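Local coordinates for protein HP0420 homologue (Helicobacter felis, PDB 3LW3) that is of unknown function but adopts the hotdog fold as a two-subunit assembly, a fold shared with many thioesterases and other enzymes of acyl-thioester chemistry, at residues D9-L12 and E13-L16; L22-L26 and C27-I31; P44-F47 and M48-E51. All blocks are in the same frame, centred on the assembly; numbering follows the deposited sequence.

Contact 1. Residues D9-L12 and E13-L16; sequences DAPL and EEGL
Pro11 and Glu14 meet through both backbone and side chain. The backbone link is the hydrogen bond from Glu14 N to Pro11 O, 2.9 Å long and fairly straight at 157°. A second polar link runs through a water molecule, which donates to Leu12 O (2.6 Å) and accepts from Gly15 N (3.0 Å), joining two groups too far apart to bond directly. With Leu12 and Glu13 at its corners, Pro11-Glu14 is a type I beta turn, and a second, overlapping type I turn, Glu13-Leu16, is closed by Leu16 N on Glu13 O. Proline suits the first position because its ring fixes the approach of the chain, and the turn uses its carbonyl and needs no N-H there.

The remaining contacts are van der Waals. The Glu14 chain bends at chi2 (76°), which brings Glu14 OE1 back against CD and CG of Pro11, 3.4 Å from CD. Glu13 starts from a different chi1 (-70°), with CG beside its own backbone N, and its bent chain lays the carboxylate alongside the Leu12 backbone, Glu13 OE1 lying 3.8 Å from Leu12 N. Its other oxygen, OE2, accepts a hydrogen bond from Gln24 NE2, which holds the carboxylate against the next part of the chain. Leu12, on a turn at the surface, turns its apolar side chain to Leu30 and Phe33 of strand 29-34.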
loop_
_atom_site.group_PDB
_atom_site.type_symbol
_atom_site.label_atom_id
_atom_site.label_comp_id
_atom_site.label_asym_id
_atom_site.label_seq_id
_atom_site.Cartn_x
_atom_site.Cartn_y
_atom_site.Cartn_z
ATOM N N ASP B 9 9.082 -0.158 -30.932
ATOM C CA ASP B 9 9.735 -0.550 -29.686
ATOM C C ASP B 9 9.507 0.404 -28.492
ATOM O O ASP B 9 10.244 0.339 -27.490
ATOM C CB ASP B 9 11.237 -0.770 -29.943
ATOM C CG ASP B 9 12.010 0.546 -30.169
ATOM O OD1 ASP B 9 11.378 1.636 -30.269
ATOM O OD2 ASP B 9 13.271 0.487 -30.233
ATOM N N ALA B 10 8.497 1.276 -28.610
ATOM C CA ALA B 10 8.141 2.245 -27.560
ATOM C C ALA B 10 7.960 1.521 -26.232
ATOM O O ALA B 10 7.225 0.516 -26.183
ATOM C CB ALA B 10 6.850 2.998 -27.935
ATOM N N PRO B 11 8.623 2.018 -25.156
ATOM C CA PRO B 11 8.420 1.378 -23.843
ATOM C C PRO B 11 6.944 1.489 -23.466
ATOM O O PRO B 11 6.331 2.526 -23.762
ATOM C CB PRO B 11 9.262 2.232 -22.870
ATOM C CG PRO B 11 10.043 3.202 -23.712
ATOM C CD PRO B 11 9.368 3.291 -25.054
ATOM N N LEU B 12 6.397 0.445 -22.843
ATOM C CA LEU B 12 5.025 0.481 -22.331
ATOM C C LEU B 12 4.795 1.731 -21.460
ATOM O O LEU B 12 3.736 2.353 -21.492
ATOM C CB LEU B 12 4.727 -0.809 -21.549
ATOM C CG LEU B 12 3.386 -0.852 -20.840
ATOM C CD1 LEU B 12 2.318 -1.203 -21.839
ATOM C CD2 LEU B 12 3.452 -1.882 -19.693
ATOM N N GLU B 13 5.803 2.146 -20.703
ATOM C CA GLU B 13 5.635 3.304 -19.835
ATOM C C GLU B 13 5.553 4.629 -20.580
ATOM O O GLU B 13 5.166 5.629 -20.010
ATOM C CB GLU B 13 6.751 3.363 -18.812
ATOM C CG GLU B 13 6.651 2.278 -17.795
ATOM C CD GLU B 13 7.174 0.939 -18.305
ATOM O OE1 GLU B 13 7.895 0.920 -19.358
ATOM O OE2 GLU B 13 6.887 -0.092 -17.620
ATOM N N GLU B 14 5.918 4.649 -21.853
ATOM C CA GLU B 14 5.910 5.905 -22.580
ATOM C C GLU B 14 4.623 6.727 -22.344
ATOM O O GLU B 14 4.718 7.926 -22.081
ATOM C CB GLU B 14 6.172 5.682 -24.087
ATOM C CG GLU B 14 6.514 6.955 -24.889
ATOM C CD GLU B 14 7.926 7.433 -24.644
ATOM O OE1 GLU B 14 8.843 6.580 -24.629
ATOM O OE2 GLU B 14 8.128 8.654 -24.471
ATOM N N GLY B 15 3.434 6.114 -22.420
ATOM C CA GLY B 15 2.200 6.886 -22.248
ATOM C C GLY B 15 1.676 6.947 -20.802
ATOM O O GLY B 15 0.550 7.416 -20.513
ATOM N N LEU B 16 2.502 6.482 -19.874
ATOM C CA LEU B 16 2.063 6.419 -18.472
ATOM C C LEU B 16 2.358 7.769 -17.810
ATOM O O LEU B 16 3.522 8.210 -17.752
ATOM C CB LEU B 16 2.768 5.285 -17.762
ATOM C CG LEU B 16 2.298 5.108 -16.328
ATOM C CD1 LEU B 16 0.925 4.508 -16.370
ATOM C CD2 LEU B 16 3.275 4.217 -15.597
HETATM O O HOH W 1 2.529 3.469 -23.536
#

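Contact 2. Residues L22-L26 and C27-I31; sequences LDQNL and CAELI
Gln24 stretches its side chain along the backbone that leads into strand 29-34 and takes hold of Leu30. With chi1 at -73° and the chain extended beyond CG, its amide is carried past Ala28 to the peptide of Leu30, where Leu30 N donates to Gln24 OE1 at 3.0 Å. The bond is nearly straight at the hydrogen (169°), yet the donor stands well above the amide plane. On the way the aliphatic part of the chain runs beside a carbonyl, Gln24 CB and CG each 3.3 Å from Ala28 O. The end of the amide crosses the Leu30 side chain at a slant, with CB of Leu30 3.8 Å from Gln24 OE1. Glutamine suits this place because it can accept from a backbone N-H while its NE2 is also engaged, by Glu13.

The chain reverses through two overlapping type I beta turns. Leu26 N bonds to Asp23 O and Cys27 N to Gln24 O, the latter at 3.0 Å. Asp23 steadies their start: its OD1 accepts from Asn25 N (3.0 Å), the Asx turn for which a short carboxylate is well fitted. Across the turns Leu22 and Cys27 approach each other, Cys27 SG to Leu22 CD2 at 4.2 Å, a loose apolar contact of the cysteine sulfur with a leucine methyl.

Leu22 and Cys27 also touch His56 of the second subunit. The turns lie against helix 57-72, the helix that the sheet wraps in the hotdog fold: Leu22, Gln24 and Cys27 all rest on its Phe66, and Ala28, small enough to sit close, packs on its Ala63. Beyond the turns, Glu29 and Ile31 pair through their backbones with Cys41 and Thr39, laying strand 29-34, outermost in this chain's sheet, antiparallel against strand 37-42.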
loop_
_atom_site.group_PDB
_atom_site.type_symbol
_atom_site.label_atom_id
_atom_site.label_comp_id
_atom_site.label_asym_id
_atom_site.label_seq_id
_atom_site.Cartn_x
_atom_site.Cartn_y
_atom_site.Cartn_z
ATOM N N LEU B 22 8.145 6.245 -9.477
ATOM C CA LEU B 22 8.052 4.905 -8.893
ATOM C C LEU B 22 9.004 3.873 -9.515
ATOM O O LEU B 22 9.015 3.636 -10.744
ATOM C CB LEU B 22 6.608 4.388 -8.949
ATOM C CG LEU B 22 6.276 3.178 -8.050
ATOM C CD1 LEU B 22 6.979 3.163 -6.681
ATOM C CD2 LEU B 22 4.797 3.111 -7.796
ATOM N N ASP B 23 9.819 3.265 -8.663
ATOM C CA ASP B 23 10.694 2.159 -9.101
ATOM C C ASP B 23 9.889 0.868 -9.105
ATOM O O ASP B 23 9.556 0.328 -8.036
ATOM C CB ASP B 23 11.892 2.059 -8.171
ATOM C CG ASP B 23 12.868 0.987 -8.569
ATOM O OD1 ASP B 23 12.621 0.275 -9.579
ATOM O OD2 ASP B 23 13.900 0.860 -7.840
ATOM N N GLN B 24 9.557 0.386 -10.307
ATOM C CA GLN B 24 8.781 -0.837 -10.414
ATOM C C GLN B 24 9.381 -2.034 -9.675
ATOM O O GLN B 24 8.630 -2.945 -9.259
ATOM C CB GLN B 24 8.471 -1.212 -11.854
ATOM C CG GLN B 24 7.413 -0.285 -12.460
ATOM C CD GLN B 24 7.083 -0.587 -13.915
ATOM O OE1 GLN B 24 7.107 -1.742 -14.353
ATOM N NE2 GLN B 24 6.756 0.462 -14.672
ATOM N N ASN B 25 10.719 -2.041 -9.521
ATOM C CA ASN B 25 11.413 -3.095 -8.778
ATOM C C ASN B 25 10.956 -3.175 -7.314
ATOM O O ASN B 25 11.084 -4.232 -6.699
ATOM C CB ASN B 25 12.933 -2.901 -8.832
ATOM C CG ASN B 25 13.515 -3.291 -10.183
ATOM O OD1 ASN B 25 12.862 -3.987 -10.977
ATOM N ND2 ASN B 25 14.754 -2.856 -10.464
ATOM N N LEU B 26 10.408 -2.074 -6.774
ATOM C CA LEU B 26 9.963 -2.033 -5.377
ATOM C C LEU B 26 8.441 -2.192 -5.290
ATOM O O LEU B 26 7.860 -2.211 -4.178
ATOM C CB LEU B 26 10.369 -0.730 -4.667
ATOM C CG LEU B 26 11.715 -0.021 -4.953
ATOM C CD1 LEU B 26 12.092 1.043 -3.914
ATOM C CD2 LEU B 26 12.846 -0.932 -5.151
ATOM N N CYS B 27 7.769 -2.337 -6.437
ATOM C CA CYS B 27 6.287 -2.337 -6.401
ATOM C C CYS B 27 5.681 -3.526 -7.148
ATOM O O CYS B 27 5.243 -4.516 -6.539
ATOM C CB CYS B 27 5.761 -1.025 -6.966
ATOM S SG CYS B 27 3.966 -0.882 -6.896
ATOM N N ALA B 28 5.693 -3.434 -8.473
ATOM C CA ALA B 28 5.104 -4.419 -9.377
ATOM C C ALA B 28 5.492 -3.998 -10.794
ATOM O O ALA B 28 5.753 -2.831 -11.076
ATOM C CB ALA B 28 3.568 -4.463 -9.249
ATOM N N GLU B 29 5.534 -4.972 -11.680
ATOM C CA GLU B 29 5.801 -4.717 -13.105
ATOM C C GLU B 29 4.506 -4.330 -13.839
ATOM O O GLU B 29 3.486 -5.045 -13.731
ATOM C CB GLU B 29 6.433 -5.940 -13.776
ATOM C CG GLU B 29 6.668 -5.721 -15.250
ATOM C CD GLU B 29 7.112 -6.993 -15.970
ATOM O OE1 GLU B 29 6.878 -8.113 -15.456
ATOM O OE2 GLU B 29 7.685 -6.883 -17.075
ATOM N N LEU B 30 4.556 -3.237 -14.595
ATOM C CA LEU B 30 3.397 -2.823 -15.356
ATOM C C LEU B 30 3.284 -3.738 -16.554
ATOM O O LEU B 30 4.257 -3.893 -17.291
ATOM C CB LEU B 30 3.590 -1.405 -15.866
ATOM C CG LEU B 30 2.459 -0.821 -16.711
ATOM C CD1 LEU B 30 1.099 -0.799 -15.989
ATOM C CD2 LEU B 30 2.904 0.551 -17.156
ATOM N N ILE B 31 2.095 -4.280 -16.765
ATOM C CA ILE B 31 1.789 -5.203 -17.855
ATOM C C ILE B 31 0.960 -4.533 -18.961
ATOM O O ILE B 31 1.276 -4.679 -20.162
ATOM C CB ILE B 31 1.073 -6.437 -17.366
ATOM C CG1 ILE B 31 1.828 -7.124 -16.227
ATOM C CG2 ILE B 31 0.791 -7.355 -18.547
ATOM C CD1 ILE B 31 3.199 -7.567 -16.635
#

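Contact 3. Residues P44-F47 and M48-E51; sequences PKEF and MLCE
Pro44 packs against the thioether of Met48, its CA 3.8 Å from Met48 SD. Lys45 follows with two backbone contacts to the same residue. Its N-H points almost straight at Met48 SD, a weak hydrogen bond of 3.5 Å, and its O accepts from Met48 N at 2.8 Å. The lysine ammonium turns elsewhere, to Thr43 O. Glu46 continues the turn, its O taking the N-H of Leu49 (3.1 Å), so that two successive i to i+3 bonds wind the chain in the 3-10 manner.

Phe47 packs beside Met48, the two side chains pointing the same way. Its chi1 of 68° sets CG between the backbone N and carbonyl carbon and brings the ring back to the methionine, Phe47 CE1 lying 3.7 Å from Met48 CG. This is a Met-aromatic contact, with Met48 SD 5.1 Å from the Phe47 ring centroid and oblique to it; the extended methionine chain (chi2 180°) runs beside the ring and brings CG and CE to its CE1 and CZ carbons. A water bridges Phe47 O and Leu49 O, donating to both.

Cys50, in a classic beta bulge with Glu51, forms a disulfide with Cys19 of the second subunit. The turn itself lies between strands 37-42 and 54-55: Pro44 and Leu49 pack on Val55, and Met48 bonds through its backbone to His56, just before helix 57-72.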
loop_
_atom_site.group_PDB
_atom_site.type_symbol
_atom_site.label_atom_id
_atom_site.label_comp_id
_atom_site.label_asym_id
_atom_site.label_seq_id
_atom_site.Cartn_x
_atom_site.Cartn_y
_atom_site.Cartn_z
ATOM N N PRO B 44 6.814 -11.471 -5.591
ATOM C CA PRO B 44 7.399 -10.898 -4.371
ATOM C C PRO B 44 8.854 -11.282 -4.172
ATOM O O PRO B 44 9.215 -12.419 -4.489
ATOM C CB PRO B 44 6.539 -11.495 -3.270
ATOM C CG PRO B 44 5.196 -11.711 -3.918
ATOM C CD PRO B 44 5.560 -12.188 -5.301
ATOM N N LYS B 45 9.635 -10.341 -3.644
ATOM C CA LYS B 45 11.078 -10.517 -3.366
ATOM C C LYS B 45 11.321 -10.645 -1.864
ATOM O O LYS B 45 10.479 -10.221 -1.040
ATOM C CB LYS B 45 11.877 -9.332 -3.905
ATOM C CG LYS B 45 11.689 -9.069 -5.440
ATOM C CD LYS B 45 11.811 -10.379 -6.221
ATOM C CE LYS B 45 11.698 -10.114 -7.766
ATOM N NZ LYS B 45 10.429 -9.375 -8.174
ATOM N N GLU B 46 12.457 -11.241 -1.495
ATOM C CA GLU B 46 12.770 -11.419 -0.082
ATOM C C GLU B 46 12.635 -10.148 0.747
ATOM O O GLU B 46 12.107 -10.213 1.873
ATOM C CB GLU B 46 14.150 -12.035 0.094
ATOM C CG GLU B 46 14.097 -13.516 -0.122
ATOM C CD GLU B 46 15.484 -14.152 -0.313
ATOM O OE1 GLU B 46 16.444 -13.698 0.374
ATOM O OE2 GLU B 46 15.603 -15.091 -1.154
ATOM N N PHE B 47 13.049 -8.999 0.202
ATOM C CA PHE B 47 12.934 -7.740 0.948
ATOM C C PHE B 47 11.503 -7.323 1.285
ATOM O O PHE B 47 11.300 -6.427 2.087
ATOM C CB PHE B 47 13.690 -6.599 0.299
ATOM C CG PHE B 47 13.127 -6.145 -1.000
ATOM C CD1 PHE B 47 12.069 -5.205 -1.032
ATOM C CD2 PHE B 47 13.646 -6.630 -2.201
ATOM C CE1 PHE B 47 11.562 -4.755 -2.264
ATOM C CE2 PHE B 47 13.120 -6.188 -3.427
ATOM C CZ PHE B 47 12.092 -5.236 -3.447
ATOM N N MET B 48 10.530 -7.937 0.601
ATOM C CA MET B 48 9.090 -7.638 0.806
ATOM C C MET B 48 8.409 -8.444 1.905
ATOM O O MET B 48 7.218 -8.204 2.229
ATOM C CB MET B 48 8.335 -7.902 -0.499
ATOM C CG MET B 48 8.740 -6.980 -1.622
ATOM S SD MET B 48 7.842 -7.321 -3.138
ATOM C CE MET B 48 8.513 -6.094 -4.200
ATOM N N LEU B 49 9.137 -9.384 2.510
ATOM C CA LEU B 49 8.543 -10.284 3.514
ATOM C C LEU B 49 8.296 -9.617 4.859
ATOM O O LEU B 49 9.128 -8.829 5.345
ATOM C CB LEU B 49 9.472 -11.480 3.739
ATOM C CG LEU B 49 9.543 -12.436 2.552
ATOM C CD1 LEU B 49 10.673 -13.438 2.769
ATOM C CD2 LEU B 49 8.224 -13.140 2.266
ATOM N N CYS B 50 7.152 -9.938 5.466
ATOM C CA CYS B 50 6.918 -9.640 6.876
ATOM C C CYS B 50 7.410 -10.831 7.670
ATOM O O CYS B 50 8.261 -10.684 8.543
ATOM C CB CYS B 50 5.436 -9.424 7.126
ATOM S SG CYS B 50 4.912 -9.471 8.861
ATOM N N GLU B 51 6.871 -11.995 7.362
ATOM C CA GLU B 51 7.317 -13.268 7.963
ATOM C C GLU B 51 7.994 -14.121 6.888
ATOM O O GLU B 51 7.949 -13.784 5.704
ATOM C CB GLU B 51 6.148 -14.074 8.595
ATOM C CG GLU B 51 5.094 -13.260 9.392
ATOM C CD GLU B 51 5.521 -12.983 10.833
ATOM O OE1 GLU B 51 6.662 -13.367 11.175
ATOM O OE2 GLU B 51 4.750 -12.338 11.586
HETATM O O HOH W 2 10.454 -6.345 4.511
#

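The three contacts follow one another along the chain, and none nests in or crosses another. Contacts 1 and 3 close tight turns, while contact 2 adds a side-chain bond that reaches into the strand. Contact 1 bends the N-terminal segment, and contact 2 then leads into strand 29-34. The ends of Glu13 and Gln24 join these two in space, and Leu12 CD2 packs 3.2 Å from Leu30 O. Contact 3, after strand 37-42, steers the chain toward strand 54-55 and helix 57-72. It lies about 14 Å from contact 1 at the nearest atoms but touches contact 2, where Phe47 and Met48 approach the Asn25 carbonyl. Contacts 2 and 3 both border the second subunit.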